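PDB 5WLH: LbaCas13a H328A (C2c2) from Lachnospiraceae bacterium NK4A179, which binds and probably matures its precursor CRISPR RNA and, guided by it, cleaves RNA as a CRISPR-Cas13a nuclease. Local coordinates for residues 562-574 with 974-986. Numbering follows the deposited sequence.
Sequences TILQYFGGHSLWT and CGTISSEISDYFK. With nucleotides of chain B.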
# COMPACT_ATOMS: atom_id res chain seq x y z
N THR A 562 32.20 -16.74 4.56
CA THR A 562 31.25 -15.68 4.88
C THR A 562 30.03 -15.75 3.96
O THR A 562 28.88 -15.70 4.44
CB THR A 562 31.93 -14.32 4.77
OG1 THR A 562 33.10 -14.31 5.60
CG2 THR A 562 30.98 -13.21 5.23
N ILE A 563 30.25 -15.90 2.66
CA ILE A 563 29.13 -16.04 1.72
C ILE A 563 28.25 -17.22 2.11
O ILE A 563 27.02 -17.13 2.10
CB ILE A 563 29.65 -16.19 0.28
CG1 ILE A 563 30.34 -14.92 -0.21
CG2 ILE A 563 28.52 -16.60 -0.64
CD1 ILE A 563 31.16 -15.15 -1.48
N LEU A 564 28.87 -18.34 2.47
CA LEU A 564 28.10 -19.54 2.71
C LEU A 564 27.30 -19.48 4.01
O LEU A 564 26.46 -20.36 4.24
CB LEU A 564 29.02 -20.77 2.69
CG LEU A 564 29.61 -21.12 1.31
CD1 LEU A 564 30.59 -22.30 1.38
CD2 LEU A 564 28.49 -21.42 0.35
N GLN A 565 27.52 -18.48 4.87
CA GLN A 565 26.61 -18.26 6.00
C GLN A 565 25.18 -18.07 5.51
O GLN A 565 24.23 -18.49 6.18
CB GLN A 565 27.04 -17.04 6.81
CG GLN A 565 28.32 -17.20 7.61
CD GLN A 565 28.75 -15.91 8.28
OE1 GLN A 565 27.93 -15.10 8.69
NE2 GLN A 565 30.06 -15.73 8.43
N TYR A 566 25.02 -17.43 4.35
CA TYR A 566 23.71 -17.19 3.75
C TYR A 566 23.18 -18.40 3.00
O TYR A 566 22.01 -18.39 2.60
CB TYR A 566 23.81 -15.99 2.83
CG TYR A 566 24.10 -14.76 3.62
CD1 TYR A 566 23.07 -14.05 4.22
CD2 TYR A 566 25.41 -14.33 3.84
CE1 TYR A 566 23.32 -12.95 4.99
CE2 TYR A 566 25.66 -13.21 4.60
CZ TYR A 566 24.61 -12.53 5.18
OH TYR A 566 24.84 -11.41 5.95
N PHE A 567 24.01 -19.42 2.81
CA PHE A 567 23.58 -20.71 2.28
C PHE A 567 23.62 -21.77 3.38
O PHE A 567 23.91 -22.94 3.12
CB PHE A 567 24.45 -21.10 1.09
CG PHE A 567 24.28 -20.20 -0.12
CD1 PHE A 567 23.31 -20.46 -1.07
CD2 PHE A 567 25.09 -19.09 -0.29
CE1 PHE A 567 23.15 -19.64 -2.17
CE2 PHE A 567 24.94 -18.26 -1.39
CZ PHE A 567 23.96 -18.53 -2.34
N GLY A 568 23.35 -21.35 4.61
CA GLY A 568 23.15 -22.25 5.73
C GLY A 568 24.40 -22.64 6.49
O GLY A 568 24.30 -23.45 7.41
N GLY A 569 25.55 -22.09 6.13
CA GLY A 569 26.81 -22.38 6.81
C GLY A 569 27.73 -23.23 5.94
O GLY A 569 27.31 -24.20 5.30
N HIS A 570 29.02 -22.86 5.94
CA HIS A 570 29.96 -23.55 5.06
C HIS A 570 30.10 -25.03 5.40
O HIS A 570 30.51 -25.82 4.54
CB HIS A 570 31.32 -22.84 5.07
CG HIS A 570 32.11 -23.03 6.33
ND1 HIS A 570 32.15 -22.09 7.33
CD2 HIS A 570 32.92 -24.04 6.72
CE1 HIS A 570 32.94 -22.52 8.30
NE2 HIS A 570 33.42 -23.70 7.96
N SER A 571 29.73 -25.42 6.62
CA SER A 571 29.78 -26.83 6.99
C SER A 571 28.86 -27.70 6.15
O SER A 571 29.07 -28.91 6.07
CB SER A 571 29.45 -27.00 8.48
OG SER A 571 28.05 -26.92 8.70
N LEU A 572 27.85 -27.11 5.52
CA LEU A 572 26.95 -27.86 4.66
C LEU A 572 27.48 -28.01 3.24
O LEU A 572 26.82 -28.66 2.42
CB LEU A 572 25.57 -27.18 4.62
CG LEU A 572 24.90 -26.91 5.96
CD1 LEU A 572 23.70 -26.02 5.75
CD2 LEU A 572 24.48 -28.23 6.61
N TRP A 573 28.64 -27.42 2.94
CA TRP A 573 29.15 -27.37 1.57
C TRP A 573 30.52 -28.03 1.44
O TRP A 573 31.21 -27.82 0.44
CB TRP A 573 29.21 -25.92 1.09
CG TRP A 573 27.86 -25.29 1.01
CD1 TRP A 573 27.16 -24.72 2.04
CD2 TRP A 573 27.02 -25.19 -0.15
NE1 TRP A 573 25.95 -24.26 1.59
CE2 TRP A 573 25.84 -24.53 0.25
CE3 TRP A 573 27.17 -25.57 -1.48
CZ2 TRP A 573 24.80 -24.26 -0.64
CZ3 TRP A 573 26.13 -25.30 -2.37
CH2 TRP A 573 24.97 -24.65 -1.94
N THR A 574 30.92 -28.83 2.43
CA THR A 574 32.24 -29.46 2.39
C THR A 574 32.38 -30.41 1.21
O THR A 574 33.50 -30.64 0.73
CB THR A 574 32.51 -30.20 3.70
OG1 THR A 574 31.57 -31.28 3.82
CG2 THR A 574 32.35 -29.27 4.89
N CYS A 974 16.29 -20.04 4.69
CA CYS A 974 16.73 -18.82 5.37
C CYS A 974 16.53 -18.93 6.88
O CYS A 974 17.32 -18.37 7.65
CB CYS A 974 15.98 -17.60 4.84
SG CYS A 974 16.48 -17.22 3.13
N GLY A 975 15.51 -19.66 7.30
CA GLY A 975 15.25 -19.85 8.71
C GLY A 975 15.92 -21.06 9.31
O GLY A 975 15.67 -21.38 10.48
N THR A 976 16.77 -21.75 8.55
CA THR A 976 17.44 -22.96 9.05
C THR A 976 18.88 -22.60 9.38
O THR A 976 19.78 -22.63 8.53
CB THR A 976 17.36 -24.09 8.04
OG1 THR A 976 15.98 -24.33 7.73
CG2 THR A 976 17.96 -25.35 8.65
N ILE A 977 19.10 -22.29 10.64
CA ILE A 977 20.40 -21.89 11.15
C ILE A 977 21.24 -23.14 11.39
O ILE A 977 20.73 -24.17 11.88
CB ILE A 977 20.24 -21.06 12.43
CG1 ILE A 977 19.41 -19.81 12.13
CG2 ILE A 977 21.59 -20.62 12.97
CD1 ILE A 977 19.98 -18.98 11.01
N SER A 978 22.52 -23.07 11.05
CA SER A 978 23.44 -24.16 11.31
C SER A 978 23.53 -24.44 12.81
O SER A 978 23.23 -23.59 13.65
CB SER A 978 24.82 -23.82 10.74
OG SER A 978 25.78 -24.81 11.05
N SER A 979 23.93 -25.66 13.16
CA SER A 979 24.19 -25.94 14.57
C SER A 979 25.65 -25.71 14.92
O SER A 979 26.03 -25.88 16.08
CB SER A 979 23.79 -27.37 14.92
OG SER A 979 24.28 -28.28 13.97
N GLU A 980 26.47 -25.33 13.95
CA GLU A 980 27.90 -25.11 14.14
C GLU A 980 28.16 -23.62 14.33
O GLU A 980 27.97 -22.83 13.40
CB GLU A 980 28.69 -25.65 12.95
CG GLU A 980 28.48 -27.13 12.66
CD GLU A 980 28.93 -28.01 13.82
OE1 GLU A 980 29.83 -27.60 14.57
OE2 GLU A 980 28.37 -29.12 13.96
N ILE A 981 28.59 -23.24 15.54
CA ILE A 981 29.00 -21.86 15.79
C ILE A 981 30.04 -21.43 14.77
O ILE A 981 30.03 -20.28 14.31
CB ILE A 981 29.53 -21.71 17.23
CG1 ILE A 981 28.41 -21.92 18.25
CG2 ILE A 981 30.17 -20.34 17.42
CD1 ILE A 981 28.90 -22.19 19.67
N SER A 982 30.94 -22.34 14.39
CA SER A 982 32.04 -22.03 13.48
C SER A 982 31.56 -21.70 12.08
O SER A 982 32.35 -21.21 11.27
CB SER A 982 33.03 -23.19 13.42
OG SER A 982 32.38 -24.40 13.07
N ASP A 983 30.30 -21.99 11.76
CA ASP A 983 29.76 -21.52 10.49
C ASP A 983 29.56 -20.01 10.49
O ASP A 983 29.51 -19.41 9.41
CB ASP A 983 28.44 -22.23 10.18
CG ASP A 983 28.65 -23.57 9.52
OD1 ASP A 983 29.77 -23.82 9.03
OD2 ASP A 983 27.69 -24.37 9.45
N TYR A 984 29.46 -19.40 11.66
CA TYR A 984 29.17 -17.98 11.77
C TYR A 984 30.25 -17.17 12.45
O TYR A 984 30.34 -15.96 12.22
CB TYR A 984 27.84 -17.77 12.51
CG TYR A 984 26.70 -18.52 11.85
CD1 TYR A 984 26.17 -18.08 10.64
CD2 TYR A 984 26.18 -19.66 12.42
CE1 TYR A 984 25.15 -18.78 10.02
CE2 TYR A 984 25.16 -20.37 11.81
CZ TYR A 984 24.64 -19.91 10.61
OH TYR A 984 23.63 -20.61 10.02
N PHE A 985 31.09 -17.80 13.27
CA PHE A 985 32.15 -17.09 13.97
C PHE A 985 33.40 -17.96 13.99
O PHE A 985 33.32 -19.19 13.91
CB PHE A 985 31.71 -16.71 15.39
CG PHE A 985 30.48 -15.83 15.45
CD1 PHE A 985 29.21 -16.39 15.49
CD2 PHE A 985 30.59 -14.45 15.48
CE1 PHE A 985 28.08 -15.59 15.54
CE2 PHE A 985 29.46 -13.65 15.54
CZ PHE A 985 28.21 -14.22 15.58
N LYS A 986 34.56 -17.30 14.09
CA LYS A 986 35.83 -18.02 14.08
C LYS A 986 35.91 -19.01 15.24
O LYS A 986 36.32 -20.16 15.06
CB LYS A 986 37.00 -17.04 14.11
CG LYS A 986 38.38 -17.69 14.14
CD LYS A 986 38.51 -18.85 13.14
CE LYS A 986 39.91 -19.48 13.26
NZ LYS A 986 40.35 -20.23 12.05
P A B 36 8.03 -21.88 10.85
OP1 A B 36 8.76 -23.15 11.07
OP2 A B 36 6.60 -21.89 10.46
O5' A B 36 8.13 -20.98 12.15
C5' A B 36 7.54 -21.40 13.37
C4' A B 36 8.49 -21.20 14.51
O4' A B 36 9.70 -21.98 14.31
C3' A B 36 8.97 -19.77 14.72
O3' A B 36 9.29 -19.68 16.11
C2' A B 36 10.25 -19.75 13.88
O2' A B 36 11.14 -18.70 14.20
C1' A B 36 10.83 -21.12 14.22
N9 A B 36 11.71 -21.72 13.22
C8 A B 36 11.61 -21.74 11.85
N7 A B 36 12.54 -22.47 11.28
C5 A B 36 13.28 -22.98 12.35
C6 A B 36 14.41 -23.82 12.42
N6 A B 36 15.02 -24.32 11.34
N1 A B 36 14.89 -24.13 13.64
C2 A B 36 14.28 -23.64 14.72
N3 A B 36 13.21 -22.84 14.78
C4 A B 36 12.76 -22.54 13.54
O HOH W 1 22.54 -19.56 7.87
O HOH W 2 21.80 -24.43 7.99
O HOH W 3 29.87 -20.40 7.00
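The carboxylate of D983 reaches into the turn 569-572 and is gripped there by S571. OD1 accepts the backbone N-H of S571 at 2.9 Å, on its syn side but 29° out of the carboxylate plane. OD2 takes the S571 hydroxyl, OG, at 2.7 Å through its syn lone pair. S571 OG sits between its own backbone N and carbonyl carbon (chi1 78°), which turns it to the same carboxylate as its N-H. On its anti side, OD2 also accepts from S978 OG. Three hydrogen bonds thus hold the carboxylate: from S571 N, S571 OG and S978 OG. The H570 ring only packs against OD1. D983 OD1 lies 3.4 Å above the centre of that ring, whose plane is turned 70° from the carboxylate. The ring edge meets S982 O at CE1. A water bridges H570 N and ND1 to D983 O.

G569 packs against the acid, with CA 3.4 Å from D983 OD2.

The Q565 and Y984 side chains run antiparallel past one another, with the amide turned steeply to the ring. The extended Q565 chain lays CG 3.8 Å from Y984 CD1, while OE1 bonds to Q516. Y984 OH accepts from S978 N at 2.9 Å, and a water links it to Q565 O. Helix 1039-1047 also touches both side chains.

The contact joins the end of helix 559-564 to the loop between helices 960-974 and 988-995, whose start lies beside an adenosine nucleotide of the RNA, chain B. Two local motifs meet here. G568 is the C-prime residue of a Schellman motif that ends helix 559-564. S978 OG, which also donates to D983, accepts from E980 N in an ST turn.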